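Local atomic coordinates of transcriptional regulator, MerR family (Listeria monocytogenes str. 4b F2365, PDB entry 3GP4), a protein that probably binds promoter DNA as a dimer and regulates transcription, as other helix-turn-helix regulators of the MerR family do. Residues 23-28 and 64-69; 58-63 and 91-96; 27-32 and 46-51. One frame throughout, in Å; residues are numbered along the deposited sequence.

How the contacts relate
From the N terminus, contact 1 begins at 23-28, the end of helix 16-25 and the turn after it; 27-32 follow directly, and contact 3 starts there, sharing Leu27 and Ile28. Contact 3 closes first, at 46-51 in helix 43-57, and its loop falls within the longer one that contact 1 closes at 64-69 in helix 62-74. Contact 2 opens at 58-63, before contact 1 has closed, and ends at 91-96 in helix 79-130, so contacts 1 and 2 cross. Ile62 CD1 of segment 58-63 packs on Leu27 CD1, the residue shared by contacts 1 and 3, at 3.5 Å. Together they tie the helix-turn-helix region, its two following helices and the long C-terminal helix.

Contact 1. Residues 23-28 and 64-69; sequences ERIGLI and ALIDYL
The Schellman turn at Gly26, where helix 16-25 gives way to loop, places Ile25, Gly26 and Leu27 against Ile66, Leu65 and Leu69 of helix 62-74. Its marks are positive phi at Gly26 (85°) and two backbone bonds back into the last turn, one of them Gly26 N to Glu23 O at 3.2 Å. In the MerR family the helix that it ends is the second of the helix-turn-helix, so the contact joins the C-terminal end of the probable recognition helix to helix 62-74.

Ile66 has the largest buried share on the helix side. Its CG1 lies anti to its own carbonyl carbon (chi1 -70°), which carries CD1 out toward the turn: CD1 comes within 3.4 Å of Ile25 O and meets Ile25 CD1, methyl to methyl, at 3.7 Å, the two side chains crossing at about a right angle. Leu27 starts off pointing away from helix 62-74, but its CD2 branch comes back to it. There CD2 touches Ile66 CG1 at 3.7 Å and presses on Leu65 CB at 3.4 Å, tighter than usual for two carbons. On the next turn of the helix, Leu69 sets its CB 3.7 Å from Gly26 O.

The polar link is a water. It donates to Gly26 O at 2.6 Å and to Ile66 O at 2.8 Å, so both of its hydrogens are spent on carbonyls of the two segments. The chemistry is therefore divided: branched aliphatic groups supply the close fit, while the water joins two backbone acceptors that could not bond to each other.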
loop_
_atom_site.group_PDB
_atom_site.type_symbol
_atom_site.label_atom_id
_atom_site.label_comp_id
_atom_site.label_asym_id
_atom_site.label_seq_id
_atom_site.Cartn_x
_atom_site.Cartn_y
_atom_site.Cartn_z
ATOM N N GLU A 23 -5.506 -19.668 -11.905
ATOM C CA GLU A 23 -5.652 -20.373 -13.202
ATOM C C GLU A 23 -7.079 -20.167 -13.738
ATOM O O GLU A 23 -7.285 -19.838 -14.919
ATOM C CB GLU A 23 -5.298 -21.871 -13.076
ATOM C CG GLU A 23 -5.515 -22.680 -14.431
ATOM C CD GLU A 23 -5.427 -24.186 -14.225
ATOM O OE1 GLU A 23 -5.630 -24.628 -13.076
ATOM O OE2 GLU A 23 -5.140 -24.937 -15.198
ATOM N N ARG A 24 -8.062 -20.365 -12.865
ATOM C CA ARG A 24 -9.464 -20.289 -13.245
ATOM C C ARG A 24 -9.801 -18.949 -13.878
ATOM O O ARG A 24 -10.517 -18.903 -14.866
ATOM C CB ARG A 24 -10.363 -20.508 -12.018
ATOM C CG ARG A 24 -11.820 -20.441 -12.343
ATOM C CD ARG A 24 -12.678 -21.037 -11.250
ATOM N NE ARG A 24 -12.655 -20.242 -10.010
ATOM C CZ ARG A 24 -13.347 -19.111 -9.861
ATOM N NH1 ARG A 24 -13.310 -18.457 -8.710
ATOM N NH2 ARG A 24 -14.103 -18.648 -10.865
ATOM N N ILE A 25 -9.313 -17.850 -13.321
ATOM C CA ILE A 25 -9.724 -16.554 -13.875
ATOM C C ILE A 25 -8.750 -15.961 -14.922
ATOM O O ILE A 25 -8.974 -14.872 -15.450
ATOM C CB ILE A 25 -10.092 -15.525 -12.785
ATOM C CG1 ILE A 25 -8.868 -15.047 -12.004
ATOM C CG2 ILE A 25 -11.317 -16.026 -11.939
ATOM C CD1 ILE A 25 -9.112 -13.643 -11.436
ATOM N N GLY A 26 -7.692 -16.703 -15.206
ATOM C CA GLY A 26 -6.738 -16.332 -16.236
ATOM C C GLY A 26 -5.642 -15.377 -15.819
ATOM O O GLY A 26 -5.200 -14.540 -16.630
ATOM N N LEU A 27 -5.212 -15.468 -14.568
ATOM C CA LEU A 27 -4.037 -14.721 -14.122
ATOM C C LEU A 27 -2.742 -15.447 -14.461
ATOM O O LEU A 27 -1.721 -14.812 -14.726
ATOM C CB LEU A 27 -4.104 -14.500 -12.633
ATOM C CG LEU A 27 -5.058 -13.352 -12.249
ATOM C CD1 LEU A 27 -5.241 -13.431 -10.710
ATOM C CD2 LEU A 27 -4.523 -11.980 -12.625
ATOM N N ILE A 28 -2.804 -16.770 -14.489
ATOM C CA ILE A 28 -1.653 -17.599 -14.908
ATOM C C ILE A 28 -2.086 -18.519 -16.041
ATOM O O ILE A 28 -3.291 -18.762 -16.232
ATOM C CB ILE A 28 -1.027 -18.412 -13.749
ATOM C CG1 ILE A 28 -1.978 -19.539 -13.276
ATOM C CG2 ILE A 28 -0.567 -17.434 -12.626
ATOM C CD1 ILE A 28 -1.519 -20.350 -12.035
ATOM N N ALA A 64 -5.832 -5.794 -15.246
ATOM C CA ALA A 64 -4.633 -5.509 -16.054
ATOM C C ALA A 64 -3.834 -6.802 -16.218
ATOM O O ALA A 64 -3.345 -7.095 -17.316
ATOM C CB ALA A 64 -3.779 -4.420 -15.408
ATOM N N LEU A 65 -3.725 -7.580 -15.136
ATOM C CA LEU A 65 -2.879 -8.784 -15.125
ATOM C C LEU A 65 -3.509 -9.874 -16.008
ATOM O O LEU A 65 -2.787 -10.600 -16.697
ATOM C CB LEU A 65 -2.652 -9.295 -13.705
ATOM C CG LEU A 65 -1.776 -8.357 -12.829
ATOM C CD1 LEU A 65 -1.805 -8.858 -11.416
ATOM C CD2 LEU A 65 -0.338 -8.317 -13.337
ATOM N N ILE A 66 -4.837 -9.950 -15.979
ATOM C CA ILE A 66 -5.578 -10.871 -16.868
ATOM C C ILE A 66 -5.337 -10.500 -18.327
ATOM O O ILE A 66 -5.053 -11.400 -19.151
ATOM C CB ILE A 66 -7.072 -10.963 -16.498
ATOM C CG1 ILE A 66 -7.215 -11.717 -15.160
ATOM C CG2 ILE A 66 -7.889 -11.768 -17.549
ATOM C CD1 ILE A 66 -8.630 -11.629 -14.529
ATOM N N ASP A 67 -5.393 -9.201 -18.652
ATOM C CA ASP A 67 -5.114 -8.714 -20.040
ATOM C C ASP A 67 -3.712 -9.070 -20.481
ATOM O O ASP A 67 -3.505 -9.444 -21.644
ATOM C CB ASP A 67 -5.237 -7.170 -20.195
ATOM C CG ASP A 67 -6.657 -6.693 -20.428
ATOM O OD1 ASP A 67 -7.609 -7.493 -20.338
ATOM O OD2 ASP A 67 -6.827 -5.480 -20.698
ATOM N N TYR A 68 -2.754 -8.921 -19.570
ATOM C CA TYR A 68 -1.340 -9.164 -19.864
ATOM C C TYR A 68 -1.109 -10.628 -20.214
ATOM O O TYR A 68 -0.487 -10.945 -21.252
ATOM C CB TYR A 68 -0.460 -8.746 -18.676
ATOM C CG TYR A 68 1.003 -9.017 -18.913
ATOM C CD1 TYR A 68 1.764 -8.159 -19.678
ATOM C CD2 TYR A 68 1.614 -10.152 -18.375
ATOM C CE1 TYR A 68 3.114 -8.399 -19.911
ATOM C CE2 TYR A 68 2.965 -10.409 -18.607
ATOM C CZ TYR A 68 3.708 -9.510 -19.375
ATOM O OH TYR A 68 5.057 -9.740 -19.615
ATOM N N LEU A 69 -1.625 -11.527 -19.377
ATOM C CA LEU A 69 -1.596 -12.956 -19.734
ATOM C C LEU A 69 -2.332 -13.274 -21.055
ATOM O O LEU A 69 -1.775 -14.018 -21.896
ATOM C CB LEU A 69 -2.107 -13.843 -18.599
ATOM C CG LEU A 69 -1.983 -15.325 -18.969
ATOM C CD1 LEU A 69 -0.532 -15.752 -19.117
ATOM C CD2 LEU A 69 -2.642 -16.129 -17.924
HETATM O O HOH W 1 -5.783 -14.153 -19.090
#

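Contact 2. Residues 58-63 and 91-96; sequences AGLSIE and IELKNR
Arg96 of helix 79-130 reaches over to the turn Ala58-Gly59-Leu60, and its side chain can be followed atom by atom. CB leaves the helix in the direction of the turn; CG takes the place beside the backbone N, and CB, CG and CD serve as the spacer that spans the gap. A bend at chi3 (-60°) then folds the end back, so that one face of the guanidinium lies over Leu93 CA of its own helix, 3.6 Å from the plane, and the other faces Gly59 O, with both neighbours displaced toward the rim. NE shares a water with Ala58 O, though the NE bond to this water is weak. CZ comes to 3.9 Å from Gly59 O. At the tip, NH2 donates to Ala58 O at 3.0 Å; the N-H...O angle of 150° is moderately bent, and the donor stands 27° off the carbonyl plane. NH2 also passes 4.0 Å from Leu60 CD1, the two side chains crossing at about a right angle.

Ala58 O thus receives two donors, NH2 and the water. Beside this polar link, Leu93 CD1 packs 3.5 Å from the same Ala58 O and 4.1 Å from Ala58 CB, while its CD2 makes a looser approach to Leu60 CD1.

The turn joins helix 43-57, ended by a Schellman motif at Gly59, to helix 62-74, whose N-cap Ser61 bonds Ala64 N. Leu60 rests on Met55 of helix 43-57. Helix 79-130 packs along helix 62-74, Gln89 touching Ala64, and the second subunit packs its Ala103 on Ala58 and its Leu104 on Leu93.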
loop_
_atom_site.group_PDB
_atom_site.type_symbol
_atom_site.label_atom_id
_atom_site.label_comp_id
_atom_site.label_asym_id
_atom_site.label_seq_id
_atom_site.Cartn_x
_atom_site.Cartn_y
_atom_site.Cartn_z
ATOM N N ALA A 58 1.478 -5.623 -4.769
ATOM C CA ALA A 58 1.761 -4.209 -5.091
ATOM C C ALA A 58 0.578 -3.386 -5.632
ATOM O O ALA A 58 0.758 -2.210 -5.972
ATOM C CB ALA A 58 2.949 -4.104 -6.045
ATOM N N GLY A 59 -0.587 -4.028 -5.779
ATOM C CA GLY A 59 -1.855 -3.378 -6.159
ATOM C C GLY A 59 -2.129 -3.269 -7.647
ATOM O O GLY A 59 -2.997 -2.509 -8.066
ATOM N N LEU A 60 -1.377 -3.996 -8.476
ATOM C CA LEU A 60 -1.722 -4.005 -9.909
ATOM C C LEU A 60 -3.092 -4.632 -10.019
ATOM O O LEU A 60 -3.376 -5.650 -9.360
ATOM C CB LEU A 60 -0.710 -4.808 -10.746
ATOM C CG LEU A 60 0.523 -3.999 -11.184
ATOM C CD1 LEU A 60 1.451 -3.700 -10.005
ATOM C CD2 LEU A 60 1.307 -4.731 -12.310
ATOM N N SER A 61 -3.948 -4.048 -10.852
ATOM C CA SER A 61 -5.308 -4.564 -10.952
ATOM C C SER A 61 -5.351 -5.954 -11.558
ATOM O O SER A 61 -4.535 -6.301 -12.437
ATOM C CB SER A 61 -6.256 -3.594 -11.680
ATOM O OG SER A 61 -6.400 -3.858 -13.077
ATOM N N ILE A 62 -6.255 -6.748 -11.004
ATOM C CA ILE A 62 -6.594 -8.072 -11.484
ATOM C C ILE A 62 -6.909 -7.963 -12.988
ATOM O O ILE A 62 -6.442 -8.785 -13.764
ATOM C CB ILE A 62 -7.810 -8.615 -10.686
ATOM C CG1 ILE A 62 -7.389 -9.283 -9.362
ATOM C CG2 ILE A 62 -8.669 -9.561 -11.500
ATOM C CD1 ILE A 62 -7.007 -10.688 -9.460
ATOM N N GLU A 63 -7.637 -6.927 -13.402
ATOM C CA GLU A 63 -8.025 -6.825 -14.844
ATOM C C GLU A 63 -6.808 -6.570 -15.734
ATOM O O GLU A 63 -6.756 -7.082 -16.842
ATOM C CB GLU A 63 -9.152 -5.805 -15.117
ATOM C CG GLU A 63 -10.492 -6.042 -14.322
ATOM C CD GLU A 63 -11.165 -7.400 -14.579
ATOM O OE1 GLU A 63 -10.913 -8.055 -15.618
ATOM O OE2 GLU A 63 -11.989 -7.820 -13.734
ATOM N N ILE A 91 3.698 3.480 -14.220
ATOM C CA ILE A 91 3.349 4.878 -13.846
ATOM C C ILE A 91 2.443 4.897 -12.594
ATOM O O ILE A 91 2.700 5.656 -11.631
ATOM C CB ILE A 91 2.671 5.595 -15.029
ATOM C CG1 ILE A 91 3.726 5.937 -16.089
ATOM C CG2 ILE A 91 1.846 6.827 -14.572
ATOM C CD1 ILE A 91 3.112 6.418 -17.399
ATOM N N GLU A 92 1.401 4.073 -12.622
ATOM C CA GLU A 92 0.412 4.059 -11.538
ATOM C C GLU A 92 1.006 3.539 -10.239
ATOM O O GLU A 92 0.656 4.041 -9.143
ATOM C CB GLU A 92 -0.834 3.273 -11.940
ATOM C CG GLU A 92 -1.568 3.958 -13.114
ATOM C CD GLU A 92 -2.747 3.185 -13.664
ATOM O OE1 GLU A 92 -3.278 2.287 -12.980
ATOM O OE2 GLU A 92 -3.165 3.502 -14.799
ATOM N N LEU A 93 1.868 2.529 -10.339
ATOM C CA LEU A 93 2.557 2.006 -9.158
ATOM C C LEU A 93 3.522 3.071 -8.612
ATOM O O LEU A 93 3.601 3.265 -7.385
ATOM C CB LEU A 93 3.315 0.681 -9.450
ATOM C CG LEU A 93 4.197 0.097 -8.306
ATOM C CD1 LEU A 93 3.446 -0.111 -6.945
ATOM C CD2 LEU A 93 4.857 -1.220 -8.727
ATOM N N LYS A 94 4.267 3.729 -9.505
ATOM C CA LYS A 94 5.213 4.790 -9.073
ATOM C C LYS A 94 4.435 5.893 -8.347
ATOM O O LYS A 94 4.883 6.370 -7.298
ATOM C CB LYS A 94 5.980 5.408 -10.250
ATOM C CG LYS A 94 6.870 6.650 -9.893
ATOM C CD LYS A 94 7.896 6.237 -8.820
ATOM C CE LYS A 94 9.192 7.107 -8.831
ATOM N NZ LYS A 94 8.990 8.472 -8.293
ATOM N N ASN A 95 3.283 6.271 -8.886
ATOM C CA ASN A 95 2.447 7.274 -8.224
ATOM C C ASN A 95 1.999 6.826 -6.825
ATOM O O ASN A 95 2.137 7.625 -5.883
ATOM C CB ASN A 95 1.303 7.737 -9.107
ATOM C CG ASN A 95 1.804 8.514 -10.322
ATOM O OD1 ASN A 95 2.959 8.940 -10.346
ATOM N ND2 ASN A 95 0.951 8.678 -11.337
ATOM N N ARG A 96 1.556 5.571 -6.677
ATOM C CA ARG A 96 1.199 4.998 -5.352
ATOM C C ARG A 96 2.340 5.045 -4.341
ATOM O O ARG A 96 2.140 5.460 -3.160
ATOM C CB ARG A 96 0.646 3.571 -5.464
ATOM C CG ARG A 96 -0.770 3.477 -6.043
ATOM C CD ARG A 96 -1.395 2.076 -5.837
ATOM N NE ARG A 96 -0.645 0.969 -6.469
ATOM C CZ ARG A 96 -0.717 0.649 -7.768
ATOM N NH1 ARG A 96 -1.458 1.363 -8.594
ATOM N NH2 ARG A 96 -0.024 -0.380 -8.243
HETATM O O HOH W 2 -0.148 -0.326 -3.783
#

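Contact 3. Residues 27-32 and 46-51; sequences LIPPIH and LRWILF
Trp48, Ile28 and Pro29 join the loop after helix 16-25 to helix 43-57. Residues 27-32 begin the connection between these helices, which in MerR regulators probably forms the wing of the winged helix-turn-helix. Pro29 lies over one face of the Trp48 indole: its CD sits 3.6 Å from the centroid of the five-membered ring and 18° off the ring normal, which meets the geometry of a CH-pi contact, and it comes to 3.4 Å from Trp48 CG. The proline CG extends the overlap along the pyrrole part, 3.7 Å from Trp48 NE1, and the two side chains cross at about a right angle.

Ile28 packs beside the stem of the tryptophan. Its CG2 touches Trp48 CB at 3.8 Å and lies close to Trp48 O, which also accepts a bond from Thr52 OG1. With chi1 at 69°, CG1 sits between the backbone N and carbonyl carbon, and CD1 is directed to Ile49 CG1 at 3.7 Å.

Phe72 of helix 62-74 meets the indole as well, its plane at about 55° to it. The chemistry is mainly apolar, with a CH-pi contact and no hydrogen bond between the segments. A proline has no N-H to bury, and its CD, polarised by the neighbouring amide nitrogen, probably favours the electron-rich indole face.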
loop_
_atom_site.group_PDB
_atom_site.type_symbol
_atom_site.label_atom_id
_atom_site.label_comp_id
_atom_site.label_asym_id
_atom_site.label_seq_id
_atom_site.Cartn_x
_atom_site.Cartn_y
_atom_site.Cartn_z
ATOM N N LEU A 27 -5.212 -15.468 -14.568
ATOM C CA LEU A 27 -4.037 -14.721 -14.122
ATOM C C LEU A 27 -2.742 -15.447 -14.461
ATOM O O LEU A 27 -1.721 -14.812 -14.726
ATOM C CB LEU A 27 -4.104 -14.500 -12.633
ATOM C CG LEU A 27 -5.058 -13.352 -12.249
ATOM C CD1 LEU A 27 -5.241 -13.431 -10.710
ATOM C CD2 LEU A 27 -4.523 -11.980 -12.625
ATOM N N ILE A 28 -2.804 -16.770 -14.489
ATOM C CA ILE A 28 -1.653 -17.599 -14.908
ATOM C C ILE A 28 -2.086 -18.519 -16.041
ATOM O O ILE A 28 -3.291 -18.762 -16.232
ATOM C CB ILE A 28 -1.027 -18.412 -13.749
ATOM C CG1 ILE A 28 -1.978 -19.539 -13.276
ATOM C CG2 ILE A 28 -0.567 -17.434 -12.626
ATOM C CD1 ILE A 28 -1.519 -20.350 -12.035
ATOM N N PRO A 29 -1.115 -18.994 -16.830
ATOM C CA PRO A 29 -1.505 -19.856 -17.963
ATOM C C PRO A 29 -2.110 -21.193 -17.495
ATOM O O PRO A 29 -1.786 -21.665 -16.405
ATOM C CB PRO A 29 -0.183 -20.076 -18.718
ATOM C CG PRO A 29 0.713 -18.950 -18.299
ATOM C CD PRO A 29 0.305 -18.607 -16.867
ATOM N N PRO A 30 -2.973 -21.828 -18.318
ATOM C CA PRO A 30 -3.524 -23.118 -17.908
ATOM C C PRO A 30 -2.423 -24.125 -17.582
ATOM O O PRO A 30 -1.411 -24.175 -18.253
ATOM C CB PRO A 30 -4.278 -23.585 -19.153
ATOM C CG PRO A 30 -4.612 -22.324 -19.869
ATOM C CD PRO A 30 -3.375 -21.493 -19.694
ATOM N N ILE A 31 -2.642 -24.911 -16.547
ATOM C CA ILE A 31 -1.622 -25.804 -16.036
ATOM C C ILE A 31 -1.834 -27.166 -16.698
ATOM O O ILE A 31 -2.968 -27.615 -16.873
ATOM C CB ILE A 31 -1.692 -25.887 -14.498
ATOM C CG1 ILE A 31 -1.452 -24.484 -13.896
ATOM C CG2 ILE A 31 -0.685 -26.902 -13.925
ATOM C CD1 ILE A 31 -2.142 -24.345 -12.542
ATOM N N HIS A 32 -0.732 -27.804 -17.060
ATOM C CA HIS A 32 -0.786 -29.164 -17.592
ATOM C C HIS A 32 -1.409 -30.132 -16.555
ATOM O O HIS A 32 -1.153 -30.030 -15.339
ATOM C CB HIS A 32 0.611 -29.600 -18.057
ATOM C CG HIS A 32 1.185 -28.717 -19.132
ATOM N ND1 HIS A 32 1.286 -29.113 -20.453
ATOM C CD2 HIS A 32 1.665 -27.448 -19.089
ATOM C CE1 HIS A 32 1.815 -28.135 -21.169
ATOM N NE2 HIS A 32 2.054 -27.114 -20.366
ATOM N N LEU A 46 5.506 -21.794 -12.023
ATOM C CA LEU A 46 5.949 -21.154 -10.758
ATOM C C LEU A 46 6.326 -19.697 -11.003
ATOM O O LEU A 46 5.987 -18.825 -10.197
ATOM C CB LEU A 46 7.118 -21.931 -10.127
ATOM C CG LEU A 46 6.767 -23.403 -9.869
ATOM C CD1 LEU A 46 8.023 -24.279 -9.901
ATOM C CD2 LEU A 46 5.972 -23.601 -8.563
ATOM N N ARG A 47 7.010 -19.416 -12.110
ATOM C CA ARG A 47 7.385 -18.025 -12.420
ATOM C C ARG A 47 6.133 -17.154 -12.582
ATOM O O ARG A 47 6.088 -15.988 -12.120
ATOM C CB ARG A 47 8.269 -17.920 -13.663
ATOM C CG ARG A 47 9.612 -18.684 -13.537
ATOM C CD ARG A 47 10.579 -18.271 -14.623
ATOM N NE ARG A 47 11.711 -19.205 -14.779
ATOM C CZ ARG A 47 12.758 -19.304 -13.960
ATOM N NH1 ARG A 47 12.863 -18.536 -12.870
ATOM N NH2 ARG A 47 13.722 -20.186 -14.235
ATOM N N TRP A 48 5.104 -17.699 -13.220
ATOM C CA TRP A 48 3.842 -16.919 -13.330
ATOM C C TRP A 48 3.125 -16.720 -11.984
ATOM O O TRP A 48 2.570 -15.657 -11.734
ATOM C CB TRP A 48 2.881 -17.560 -14.323
ATOM C CG TRP A 48 3.174 -17.152 -15.716
ATOM C CD1 TRP A 48 3.899 -17.866 -16.647
ATOM C CD2 TRP A 48 2.766 -15.956 -16.360
ATOM N NE1 TRP A 48 3.969 -17.172 -17.832
ATOM C CE2 TRP A 48 3.266 -15.998 -17.688
ATOM C CE3 TRP A 48 2.016 -14.844 -15.956
ATOM C CZ2 TRP A 48 3.071 -14.951 -18.599
ATOM C CZ3 TRP A 48 1.808 -13.810 -16.878
ATOM C CH2 TRP A 48 2.335 -13.874 -18.178
ATOM N N ILE A 49 3.134 -17.740 -11.139
ATOM C CA ILE A 49 2.464 -17.643 -9.817
ATOM C C ILE A 49 3.159 -16.563 -8.957
ATOM O O ILE A 49 2.516 -15.681 -8.335
ATOM C CB ILE A 49 2.451 -19.022 -9.121
ATOM C CG1 ILE A 49 1.475 -19.965 -9.860
ATOM C CG2 ILE A 49 2.032 -18.891 -7.652
ATOM C CD1 ILE A 49 1.698 -21.493 -9.587
ATOM N N LEU A 50 4.474 -16.600 -9.017
ATOM C CA LEU A 50 5.326 -15.680 -8.253
ATOM C C LEU A 50 5.184 -14.224 -8.729
ATOM O O LEU A 50 5.012 -13.300 -7.915
ATOM C CB LEU A 50 6.771 -16.174 -8.338
ATOM C CG LEU A 50 7.078 -17.442 -7.521
ATOM C CD1 LEU A 50 8.513 -17.908 -7.853
ATOM C CD2 LEU A 50 6.962 -17.175 -6.025
ATOM N N PHE A 51 5.244 -14.010 -10.038
ATOM C CA PHE A 51 4.962 -12.687 -10.617
ATOM C C PHE A 51 3.569 -12.164 -10.232
ATOM O O PHE A 51 3.438 -10.967 -9.851
ATOM C CB PHE A 51 5.158 -12.729 -12.134
ATOM C CG PHE A 51 4.936 -11.413 -12.840
ATOM C CD1 PHE A 51 5.884 -10.392 -12.776
ATOM C CD2 PHE A 51 3.800 -11.227 -13.597
ATOM C CE1 PHE A 51 5.668 -9.189 -13.465
ATOM C CE2 PHE A 51 3.580 -10.014 -14.295
ATOM C CZ PHE A 51 4.508 -9.019 -14.228
#